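VP4 CORE protein (Bluetongue virus, PDB 2JHP) caps viral messenger RNA as a multifunctional enzyme of the inner core, binding S-adenosyl-L-homocysteine, the product left by methyl transfer, and guanine. Local coordinates at residues A[186-197]-A[257-266]; A[337-345]-A[351-359]. All coordinates share one frame; numbering follows the deposited sequence.

A Rossmann-like methyltransferase sheet can be followed from its central strands toward one side through these two contacts, whose centres lie about 14 Å apart. Contact 1 closes before contact 2 opens along the chain. It pairs two parallel strands, 192-196 and 260-264, in the middle of a seven-stranded mixed sheet; contact 2 starts from strand 335-341, two places further on beyond strand 302-308, and reaches the turn before strand 357-362, which belongs to a separate two-stranded sheet. A salt bridge from Asp265 OD1 to Arg337 NH2 (3.0 Å) joins them directly, linking the S-adenosyl-L-homocysteine pocket of contact 1 to the antiparallel part of the sheet.

Contact 1 (A[186-197]-A[257-266]); sequences IVYSAEEVHYIG and RVERLFIWDV. With SAH (S-adenosyl-L-homocysteine), chain C.
Ile263 and Tyr195 occupy one face of a parallel strand pair, and there the CG2 branch of Ile263 meets the ring of Tyr195 obliquely, 3.7 Å from CD1. Its other branch, CG1, stands anti to the carbonyl carbon (chi1 -59°), which carries CD1 to Val193 CG1 at 3.7 Å and on to CG2 of Ile186. Leu261 lies alongside Val193 on this face, with its CB against the methyl of Ala190.

On the other face Glu192 and Arg260 extend side by side in the same direction, and Glu192 OE1 sits at the guanidinium edge, 3.6 Å from Arg260 NE, in a long salt bridge. Glu192 OE1 also accepts His194 NE2 at 2.6 Å, on its anti side, while Arg260 gives its outer nitrogens to Ala299 O and Asn253 O. Further along, Ile196 crosses Phe262 obliquely and brings CG1 to Trp264 CE3 at 3.9 Å.

Between the faces runs a ladder of alternating backbone hydrogen bonds, from Leu261 N to Glu192 O through Asp265 N to Ile196 O. Before it, Glu191 OE2 accepts Glu259 N at 2.8 Å; both carboxylate oxygens of Glu259 lie within bonding distance of Ser189 OG, and Arg350 forms a salt bridge with Glu259 OE2.

At the C-terminal ends of the strands the amino nitrogen N of S-adenosyl-L-homocysteine bonds to Gly197 O (2.8 Å) and Asp265 OD2, and weakly to Tyr195 OH. Val266 CG1 lies over one face of the adenine near N7, and Ile196 CG2 approaches C2 from that same side. Adjacent parallel strands ending in a cofactor site characterise the Rossmann-like methyltransferase fold.

Contact 2 (A[337-345]-A[351-359]); sequences RNFMRLRGY and HMHPDASVT
The shortest polar bond between these segments runs from Arg341 NH1 to the carbonyl oxygen His353 O, at 2.6 Å. The donor approaches with a C=O...N angle of 165°, and the oxygen lies near the guanidinium edge, though tilted somewhat out of its plane. On the neighbouring nitrogen, Arg341 NH2 forms a salt bridge with Asp355 OD2 at 3.0 Å; carboxylate and guanidinium planes are turned 59° apart, so the two groups do not meet as a flat, two-pronged pair. The backbone of Asp355 also passes over the cation, its CA lying 3.5 Å above one face and displaced toward the rim. The third nitrogen turns back on its own segment: Arg341 NE reaches Leu342 O at 3.3 Å from above the carbonyl plane. All three nitrogens therefore have partners, which fixes the rotation of the guanidinium group.

Bends at chi2 and chi3 (77°) fold the arginine over the turn and lay CD and CG against His353 CB. The imidazole of His353 is held beyond the two segments, through ND1, by the hydroxyl of Tyr322.

At the base of the arginine the backbones meet in a single bond, Ala356 N to Arg341 O, 3.0 Å long. It brings the Ala356 methyl to Met340 CB at 3.9 Å, with Leu342 CD2 a little farther away. Thr321 OG1 bonds to both Arg341 N and Pro354 O, bridging the two segments from outside. The arginine thus bonds within the connection by which the chain leaves the Rossmann-like sheet after strand 335-341 and enters the two-stranded antiparallel sheet of 315-320 and 357-362.

Contact 1 (A[186-197]-A[257-266])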
loop_
_atom_site.group_PDB
_atom_site.type_symbol
_atom_site.label_atom_id
_atom_site.label_comp_id
_atom_site.label_asym_id
_atom_site.label_seq_id
_atom_site.Cartn_x
_atom_site.Cartn_y
_atom_site.Cartn_z
ATOM N N ILE A 186 16.115 8.359 9.755
ATOM C CA ILE A 186 17.010 9.168 8.931
ATOM C C ILE A 186 17.631 8.371 7.781
ATOM O O ILE A 186 17.853 8.922 6.714
ATOM C CB ILE A 186 18.100 9.905 9.774
ATOM C CG1 ILE A 186 18.701 11.098 9.009
ATOM C CG2 ILE A 186 19.193 8.935 10.230
ATOM C CD1 ILE A 186 17.763 12.282 8.781
ATOM N N VAL A 187 17.913 7.086 7.994
ATOM C CA VAL A 187 18.543 6.255 6.957
ATOM C C VAL A 187 17.501 5.770 5.947
ATOM O O VAL A 187 16.605 5.001 6.292
ATOM C CB VAL A 187 19.300 5.037 7.552
ATOM C CG1 VAL A 187 19.923 4.171 6.437
ATOM C CG2 VAL A 187 20.369 5.478 8.552
ATOM N N TYR A 188 17.615 6.238 4.707
ATOM C CA TYR A 188 16.747 5.761 3.606
ATOM C C TYR A 188 17.414 5.737 2.215
ATOM O O TYR A 188 17.420 4.711 1.558
ATOM C CB TYR A 188 15.418 6.532 3.550
ATOM C CG TYR A 188 14.617 6.214 2.308
ATOM C CD1 TYR A 188 14.038 4.937 2.120
ATOM C CD2 TYR A 188 14.448 7.162 1.302
ATOM C CE1 TYR A 188 13.318 4.627 0.992
ATOM C CE2 TYR A 188 13.719 6.848 0.151
ATOM C CZ TYR A 188 13.164 5.575 0.019
ATOM O OH TYR A 188 12.435 5.251 -1.102
ATOM N N SER A 189 17.939 6.879 1.779
ATOM C CA SER A 189 18.493 7.024 0.424
ATOM C C SER A 189 19.989 7.279 0.379
ATOM O O SER A 189 20.584 7.222 -0.693
ATOM C CB SER A 189 17.751 8.106 -0.393
ATOM O OG SER A 189 18.021 9.416 0.075
ATOM N N ALA A 190 20.594 7.554 1.533
ATOM C CA ALA A 190 22.039 7.790 1.610
ATOM C C ALA A 190 22.825 6.511 1.317
ATOM O O ALA A 190 22.547 5.469 1.913
ATOM C CB ALA A 190 22.415 8.336 2.970
ATOM N N GLU A 191 23.794 6.600 0.401
ATOM C CA GLU A 191 24.722 5.496 0.122
ATOM C C GLU A 191 25.885 5.485 1.094
ATOM O O GLU A 191 26.532 4.455 1.282
ATOM C CB GLU A 191 25.300 5.596 -1.283
ATOM C CG GLU A 191 24.268 5.641 -2.388
ATOM C CD GLU A 191 24.806 6.337 -3.617
ATOM O OE1 GLU A 191 25.454 5.664 -4.450
ATOM O OE2 GLU A 191 24.581 7.561 -3.735
ATOM N N GLU A 192 26.160 6.634 1.702
ATOM C CA GLU A 192 27.333 6.780 2.545
ATOM C C GLU A 192 27.003 7.665 3.734
ATOM O O GLU A 192 26.512 8.782 3.568
ATOM C CB GLU A 192 28.481 7.367 1.726
ATOM C CG GLU A 192 29.815 7.510 2.437
ATOM C CD GLU A 192 30.846 8.210 1.555
ATOM O OE1 GLU A 192 31.365 9.276 1.959
ATOM O OE2 GLU A 192 31.123 7.704 0.444
ATOM N N VAL A 193 27.266 7.148 4.930
ATOM C CA VAL A 193 27.029 7.876 6.167
ATOM C C VAL A 193 28.314 8.084 6.946
ATOM O O VAL A 193 29.038 7.138 7.244
ATOM C CB VAL A 193 26.018 7.145 7.093
ATOM C CG1 VAL A 193 25.954 7.827 8.472
ATOM C CG2 VAL A 193 24.647 7.086 6.445
ATOM N N HIS A 194 28.568 9.339 7.281
ATOM C CA HIS A 194 29.624 9.702 8.201
ATOM C C HIS A 194 29.001 9.957 9.577
ATOM O O HIS A 194 28.222 10.901 9.759
ATOM C CB HIS A 194 30.370 10.931 7.677
ATOM C CG HIS A 194 31.103 10.685 6.397
ATOM N ND1 HIS A 194 32.471 10.541 6.339
ATOM C CD2 HIS A 194 30.653 10.532 5.128
ATOM C CE1 HIS A 194 32.836 10.318 5.088
ATOM N NE2 HIS A 194 31.752 10.311 4.332
ATOM N N TYR A 195 29.334 9.087 10.529
ATOM C CA TYR A 195 28.704 9.073 11.849
ATOM C C TYR A 195 29.731 9.453 12.908
ATOM O O TYR A 195 30.531 8.625 13.344
ATOM C CB TYR A 195 28.123 7.675 12.128
ATOM C CG TYR A 195 27.207 7.521 13.336
ATOM C CD1 TYR A 195 27.034 8.542 14.267
ATOM C CD2 TYR A 195 26.537 6.319 13.558
ATOM C CE1 TYR A 195 26.195 8.378 15.370
ATOM C CE2 TYR A 195 25.704 6.139 14.661
ATOM C CZ TYR A 195 25.536 7.171 15.561
ATOM O OH TYR A 195 24.707 7.001 16.650
ATOM N N ILE A 196 29.694 10.722 13.301
ATOM C CA ILE A 196 30.615 11.289 14.279
ATOM C C ILE A 196 30.004 11.149 15.665
ATOM O O ILE A 196 28.855 11.547 15.884
ATOM C CB ILE A 196 30.880 12.823 14.049
ATOM C CG1 ILE A 196 30.685 13.266 12.578
ATOM C CG2 ILE A 196 32.219 13.231 14.655
ATOM C CD1 ILE A 196 31.781 12.885 11.621
ATOM N N GLY A 197 30.783 10.616 16.600
ATOM C CA GLY A 197 30.304 10.373 17.954
ATOM C C GLY A 197 29.518 9.078 18.006
ATOM O O GLY A 197 28.493 8.990 18.687
ATOM N N ARG A 257 29.992 10.001 -7.793
ATOM C CA ARG A 257 28.750 10.615 -7.342
ATOM C C ARG A 257 28.100 9.773 -6.241
ATOM O O ARG A 257 27.966 8.560 -6.385
ATOM C CB ARG A 257 27.813 10.698 -8.547
ATOM C CG ARG A 257 26.655 11.668 -8.451
ATOM C CD ARG A 257 25.733 11.475 -9.654
ATOM N NE ARG A 257 25.007 10.207 -9.565
ATOM C CZ ARG A 257 24.247 9.695 -10.530
ATOM N NH1 ARG A 257 24.096 10.336 -11.684
ATOM N NH2 ARG A 257 23.630 8.536 -10.337
ATOM N N VAL A 258 27.706 10.414 -5.144
ATOM C CA VAL A 258 27.034 9.726 -4.048
ATOM C C VAL A 258 26.129 10.655 -3.229
ATOM O O VAL A 258 26.380 11.855 -3.126
ATOM C CB VAL A 258 28.036 9.016 -3.079
ATOM C CG1 VAL A 258 28.489 7.666 -3.646
ATOM C CG2 VAL A 258 29.233 9.921 -2.755
ATOM N N GLU A 259 25.070 10.092 -2.658
ATOM C CA GLU A 259 24.322 10.805 -1.637
ATOM C C GLU A 259 24.950 10.456 -0.307
ATOM O O GLU A 259 25.005 9.279 0.072
ATOM C CB GLU A 259 22.841 10.443 -1.644
ATOM C CG GLU A 259 22.084 11.183 -0.563
ATOM C CD GLU A 259 20.589 10.940 -0.564
ATOM O OE1 GLU A 259 20.042 10.412 -1.560
ATOM O OE2 GLU A 259 19.955 11.295 0.452
ATOM N N ARG A 260 25.452 11.483 0.372
ATOM C CA ARG A 260 26.058 11.336 1.687
ATOM C C ARG A 260 25.164 11.969 2.746
ATOM O O ARG A 260 24.550 13.009 2.505
ATOM C CB ARG A 260 27.437 11.984 1.725
ATOM C CG ARG A 260 28.451 11.401 0.764
ATOM C CD ARG A 260 29.775 12.168 0.841
ATOM N NE ARG A 260 30.623 11.951 -0.328
ATOM C CZ ARG A 260 30.764 12.822 -1.325
ATOM N NH1 ARG A 260 30.100 13.974 -1.311
ATOM N NH2 ARG A 260 31.557 12.529 -2.351
ATOM N N LEU A 261 25.092 11.327 3.910
ATOM C CA LEU A 261 24.402 11.879 5.084
ATOM C C LEU A 261 25.365 12.043 6.255
ATOM O O LEU A 261 26.162 11.146 6.547
ATOM C CB LEU A 261 23.224 10.990 5.490
ATOM C CG LEU A 261 22.687 10.969 6.926
ATOM C CD1 LEU A 261 21.983 12.261 7.292
ATOM C CD2 LEU A 261 21.735 9.795 7.015
ATOM N N PHE A 262 25.264 13.192 6.918
ATOM C CA PHE A 262 26.127 13.563 8.026
ATOM C C PHE A 262 25.361 13.408 9.342
ATOM O O PHE A 262 24.330 14.052 9.546
ATOM C CB PHE A 262 26.584 15.012 7.819
ATOM C CG PHE A 262 27.544 15.529 8.865
ATOM C CD1 PHE A 262 28.915 15.351 8.714
ATOM C CD2 PHE A 262 27.079 16.234 9.971
ATOM C CE1 PHE A 262 29.809 15.843 9.668
ATOM C CE2 PHE A 262 27.967 16.736 10.929
ATOM C CZ PHE A 262 29.333 16.538 10.778
ATOM N N ILE A 263 25.865 12.538 10.219
ATOM C CA ILE A 263 25.241 12.261 11.521
ATOM C C ILE A 263 26.190 12.653 12.669
ATOM O O ILE A 263 27.301 12.123 12.763
ATOM C CB ILE A 263 24.825 10.775 11.662
ATOM C CG1 ILE A 263 23.841 10.381 10.557
ATOM C CG2 ILE A 263 24.207 10.523 13.040
ATOM C CD1 ILE A 263 23.279 8.967 10.679
ATOM N N TRP A 264 25.738 13.579 13.525
ATOM C CA TRP A 264 26.543 14.145 14.631
ATOM C C TRP A 264 25.877 13.894 15.978
ATOM O O TRP A 264 24.779 14.404 16.244
ATOM C CB TRP A 264 26.759 15.650 14.421
ATOM C CG TRP A 264 27.566 16.380 15.491
ATOM C CD1 TRP A 264 27.108 16.855 16.693
ATOM C CD2 TRP A 264 28.948 16.760 15.415
ATOM N NE1 TRP A 264 28.126 17.496 17.375
ATOM C CE2 TRP A 264 29.264 17.455 16.611
ATOM C CE3 TRP A 264 29.952 16.579 14.455
ATOM C CZ2 TRP A 264 30.541 17.950 16.870
ATOM C CZ3 TRP A 264 31.217 17.078 14.712
ATOM C CH2 TRP A 264 31.501 17.750 15.909
ATOM N N ASP A 265 26.558 13.101 16.813
ATOM C CA ASP A 265 26.074 12.732 18.149
ATOM C C ASP A 265 27.145 12.959 19.211
ATOM O O ASP A 265 27.191 12.266 20.234
ATOM C CB ASP A 265 25.578 11.272 18.172
ATOM C CG ASP A 265 24.641 10.986 19.346
ATOM O OD1 ASP A 265 23.879 11.894 19.754
ATOM O OD2 ASP A 265 24.663 9.853 19.865
ATOM N N VAL A 266 27.988 13.954 18.967
ATOM C CA VAL A 266 29.106 14.288 19.850
ATOM C C VAL A 266 28.669 14.817 21.233
ATOM O O VAL A 266 27.827 15.714 21.338
ATOM C CB VAL A 266 30.069 15.276 19.137
ATOM C CG1 VAL A 266 31.172 15.760 20.060
ATOM C CG2 VAL A 266 30.654 14.625 17.892
HETATM N N SAH C . 26.225 7.490 19.332
HETATM C CA SAH C . 26.536 6.830 20.639
HETATM C CB SAH C . 26.239 7.737 21.837
HETATM C CG SAH C . 27.073 9.015 21.861
HETATM S SD SAH C . 28.269 8.990 23.212
HETATM C C SAH C . 25.786 5.507 20.760
HETATM O O SAH C . 24.742 5.308 20.137
HETATM O OXT SAH C . 26.219 4.604 21.476
HETATM C "C5'" SAH C . 29.142 10.462 22.644
HETATM C "C4'" SAH C . 30.502 10.060 22.103
HETATM O "O4'" SAH C . 31.094 11.124 21.405
HETATM C "C3'" SAH C . 31.492 9.677 23.190
HETATM O "O3'" SAH C . 31.636 8.280 23.157
HETATM C "C2'" SAH C . 32.787 10.384 22.821
HETATM O "O2'" SAH C . 33.856 9.475 22.721
HETATM C "C1'" SAH C . 32.490 10.932 21.442
HETATM N N9 SAH C . 33.144 12.198 21.079
HETATM C C8 SAH C . 33.389 13.297 21.861
HETATM N N7 SAH C . 33.980 14.239 21.089
HETATM C C5 SAH C . 34.102 13.763 19.831
HETATM C C6 SAH C . 34.623 14.300 18.658
HETATM N N6 SAH C . 35.134 15.526 18.652
HETATM N N1 SAH C . 34.610 13.546 17.497
HETATM C C2 SAH C . 34.083 12.274 17.501
HETATM N N3 SAH C . 33.563 11.751 18.670
HETATM C C4 SAH C . 33.575 12.481 19.813
#

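Contact 2 (A[337-345]-A[351-359])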
loop_
_atom_site.group_PDB
_atom_site.type_symbol
_atom_site.label_atom_id
_atom_site.label_comp_id
_atom_site.label_asym_id
_atom_site.label_seq_id
_atom_site.Cartn_x
_atom_site.Cartn_y
_atom_site.Cartn_z
ATOM N N ARG A 337 16.461 16.575 17.889
ATOM C CA ARG A 337 17.364 16.346 16.766
ATOM C C ARG A 337 17.223 17.469 15.759
ATOM O O ARG A 337 16.125 17.968 15.506
ATOM C CB ARG A 337 17.107 14.989 16.108
ATOM C CG ARG A 337 17.526 13.796 16.950
ATOM C CD ARG A 337 19.024 13.772 17.171
ATOM N NE ARG A 337 19.387 12.902 18.284
ATOM C CZ ARG A 337 20.628 12.718 18.729
ATOM N NH1 ARG A 337 21.657 13.319 18.141
ATOM N NH2 ARG A 337 20.847 11.913 19.759
ATOM N N ASN A 338 18.357 17.882 15.216
ATOM C CA ASN A 338 18.397 18.973 14.270
ATOM C C ASN A 338 18.577 18.401 12.892
ATOM O O ASN A 338 19.651 17.905 12.560
ATOM C CB ASN A 338 19.553 19.918 14.602
ATOM C CG ASN A 338 19.559 21.170 13.742
ATOM O OD1 ASN A 338 20.424 22.020 13.901
ATOM N ND2 ASN A 338 18.605 21.287 12.830
ATOM N N PHE A 339 17.509 18.441 12.104
ATOM C CA PHE A 339 17.595 18.036 10.716
ATOM C C PHE A 339 17.987 19.226 9.841
ATOM O O PHE A 339 17.413 20.318 9.955
ATOM C CB PHE A 339 16.289 17.396 10.222
ATOM C CG PHE A 339 16.281 17.123 8.744
ATOM C CD1 PHE A 339 17.068 16.110 8.204
ATOM C CD2 PHE A 339 15.515 17.901 7.887
ATOM C CE1 PHE A 339 17.075 15.870 6.838
ATOM C CE2 PHE A 339 15.518 17.668 6.522
ATOM C CZ PHE A 339 16.297 16.653 5.995
ATOM N N MET A 340 18.969 18.995 8.976
ATOM C CA MET A 340 19.482 20.025 8.098
ATOM C C MET A 340 19.380 19.516 6.667
ATOM O O MET A 340 20.010 18.514 6.316
ATOM C CB MET A 340 20.948 20.344 8.433
ATOM C CG MET A 340 21.228 20.852 9.861
ATOM S SD MET A 340 22.989 21.067 10.259
ATOM C CE MET A 340 23.451 22.324 9.081
ATOM N N ARG A 341 18.569 20.189 5.848
ATOM C CA ARG A 341 18.500 19.884 4.421
ATOM C C ARG A 341 19.530 20.739 3.708
ATOM O O ARG A 341 19.529 21.968 3.823
ATOM C CB ARG A 341 17.110 20.134 3.859
ATOM C CG ARG A 341 16.855 19.388 2.537
ATOM C CD ARG A 341 16.425 20.342 1.455
ATOM N NE ARG A 341 17.553 21.081 0.916
ATOM C CZ ARG A 341 17.485 22.304 0.407
ATOM N NH1 ARG A 341 16.329 22.955 0.363
ATOM N NH2 ARG A 341 18.585 22.879 -0.054
ATOM N N LEU A 342 20.425 20.076 2.992
ATOM C CA LEU A 342 21.546 20.754 2.368
ATOM C C LEU A 342 21.501 20.611 0.851
ATOM O O LEU A 342 20.587 20.015 0.302
ATOM C CB LEU A 342 22.862 20.192 2.919
ATOM C CG LEU A 342 23.097 20.217 4.428
ATOM C CD1 LEU A 342 24.306 19.363 4.800
ATOM C CD2 LEU A 342 23.280 21.637 4.928
ATOM N N ARG A 343 22.474 21.195 0.170
ATOM C CA ARG A 343 22.685 20.868 -1.224
ATOM C C ARG A 343 23.769 19.812 -1.193
ATOM O O ARG A 343 24.513 19.713 -0.211
ATOM C CB ARG A 343 23.074 22.093 -2.061
ATOM C CG ARG A 343 24.239 22.886 -1.530
ATOM C CD ARG A 343 23.801 24.119 -0.744
ATOM N NE ARG A 343 24.848 24.529 0.197
ATOM C CZ ARG A 343 26.082 24.892 -0.153
ATOM N NH1 ARG A 343 26.454 24.902 -1.432
ATOM N NH2 ARG A 343 26.958 25.235 0.785
ATOM N N GLY A 344 23.854 19.026 -2.255
ATOM C CA GLY A 344 24.654 17.809 -2.256
ATOM C C GLY A 344 23.809 16.775 -2.965
ATOM O O GLY A 344 22.582 16.779 -2.823
ATOM N N TYR A 345 24.441 15.905 -3.753
ATOM C CA TYR A 345 23.689 14.921 -4.526
ATOM C C TYR A 345 22.735 14.130 -3.627
ATOM O O TYR A 345 23.080 13.771 -2.494
ATOM C CB TYR A 345 24.623 14.000 -5.313
ATOM C CG TYR A 345 23.890 13.039 -6.204
ATOM C CD1 TYR A 345 23.608 11.749 -5.773
ATOM C CD2 TYR A 345 23.452 13.423 -7.470
ATOM C CE1 TYR A 345 22.919 10.848 -6.589
ATOM C CE2 TYR A 345 22.759 12.532 -8.295
ATOM C CZ TYR A 345 22.501 11.245 -7.847
ATOM O OH TYR A 345 21.829 10.350 -8.647
ATOM N N HIS A 351 14.021 19.577 -2.060
ATOM C CA HIS A 351 14.031 21.039 -2.182
ATOM C C HIS A 351 12.884 21.720 -1.432
ATOM O O HIS A 351 13.064 22.815 -0.917
ATOM C CB HIS A 351 14.196 21.524 -3.640
ATOM C CG HIS A 351 12.914 21.687 -4.405
ATOM N ND1 HIS A 351 12.410 22.924 -4.753
ATOM C CD2 HIS A 351 12.060 20.776 -4.933
ATOM C CE1 HIS A 351 11.291 22.769 -5.441
ATOM N NE2 HIS A 351 11.059 21.475 -5.567
ATOM N N MET A 352 11.740 21.045 -1.313
ATOM C CA MET A 352 10.591 21.571 -0.559
ATOM C C MET A 352 10.904 21.865 0.904
ATOM O O MET A 352 10.301 22.755 1.498
ATOM C CB MET A 352 9.368 20.652 -0.669
ATOM C CG MET A 352 8.604 20.748 -2.005
ATOM S SD MET A 352 8.382 22.439 -2.612
ATOM C CE MET A 352 7.388 22.139 -4.079
ATOM N N HIS A 353 11.834 21.112 1.485
ATOM C CA HIS A 353 12.344 21.423 2.820
ATOM C C HIS A 353 13.316 22.582 2.683
ATOM O O HIS A 353 14.281 22.490 1.923
ATOM C CB HIS A 353 13.040 20.211 3.440
ATOM C CG HIS A 353 12.183 18.985 3.467
ATOM N ND1 HIS A 353 11.229 18.767 4.437
ATOM C CD2 HIS A 353 12.119 17.925 2.626
ATOM C CE1 HIS A 353 10.623 17.618 4.202
ATOM N NE2 HIS A 353 11.144 17.087 3.108
ATOM N N PRO A 354 13.051 23.694 3.392
ATOM C CA PRO A 354 13.926 24.867 3.246
ATOM C C PRO A 354 15.384 24.577 3.610
ATOM O O PRO A 354 15.654 23.888 4.599
ATOM C CB PRO A 354 13.314 25.902 4.198
ATOM C CG PRO A 354 12.396 25.162 5.078
ATOM C CD PRO A 354 11.949 23.933 4.340
ATOM N N ASP A 355 16.296 25.085 2.781
ATOM C CA ASP A 355 17.746 25.052 3.011
ATOM C C ASP A 355 18.052 25.362 4.472
ATOM O O ASP A 355 17.384 26.202 5.080
ATOM C CB ASP A 355 18.423 26.106 2.125
ATOM C CG ASP A 355 19.547 25.532 1.273
ATOM O OD1 ASP A 355 20.487 24.909 1.826
ATOM O OD2 ASP A 355 19.488 25.715 0.033
ATOM N N ALA A 356 19.050 24.694 5.043
ATOM C CA ALA A 356 19.364 24.928 6.449
ATOM C C ALA A 356 19.887 26.332 6.605
ATOM O O ALA A 356 20.784 26.753 5.866
ATOM C CB ALA A 356 20.360 23.916 6.979
ATOM N N SER A 357 19.292 27.061 7.547
ATOM C CA SER A 357 19.656 28.451 7.808
ATOM C C SER A 357 19.719 28.773 9.303
ATOM O O SER A 357 19.419 27.937 10.149
ATOM C CB SER A 357 18.667 29.389 7.115
ATOM O OG SER A 357 17.335 29.061 7.480
ATOM N N VAL A 358 20.114 29.999 9.616
ATOM C CA VAL A 358 20.201 30.440 10.999
ATOM C C VAL A 358 18.793 30.661 11.546
ATOM O O VAL A 358 17.987 31.353 10.933
ATOM C CB VAL A 358 21.113 31.683 11.152
ATOM C CG1 VAL A 358 20.709 32.802 10.183
ATOM C CG2 VAL A 358 21.125 32.175 12.597
ATOM N N THR A 359 18.505 30.039 12.687
ATOM C CA THR A 359 17.164 30.013 13.253
ATOM C C THR A 359 17.179 30.479 14.707
ATOM O O THR A 359 18.054 30.091 15.490
ATOM C CB THR A 359 16.559 28.581 13.179
ATOM O OG1 THR A 359 16.731 28.040 11.862
ATOM C CG2 THR A 359 15.078 28.597 13.514
#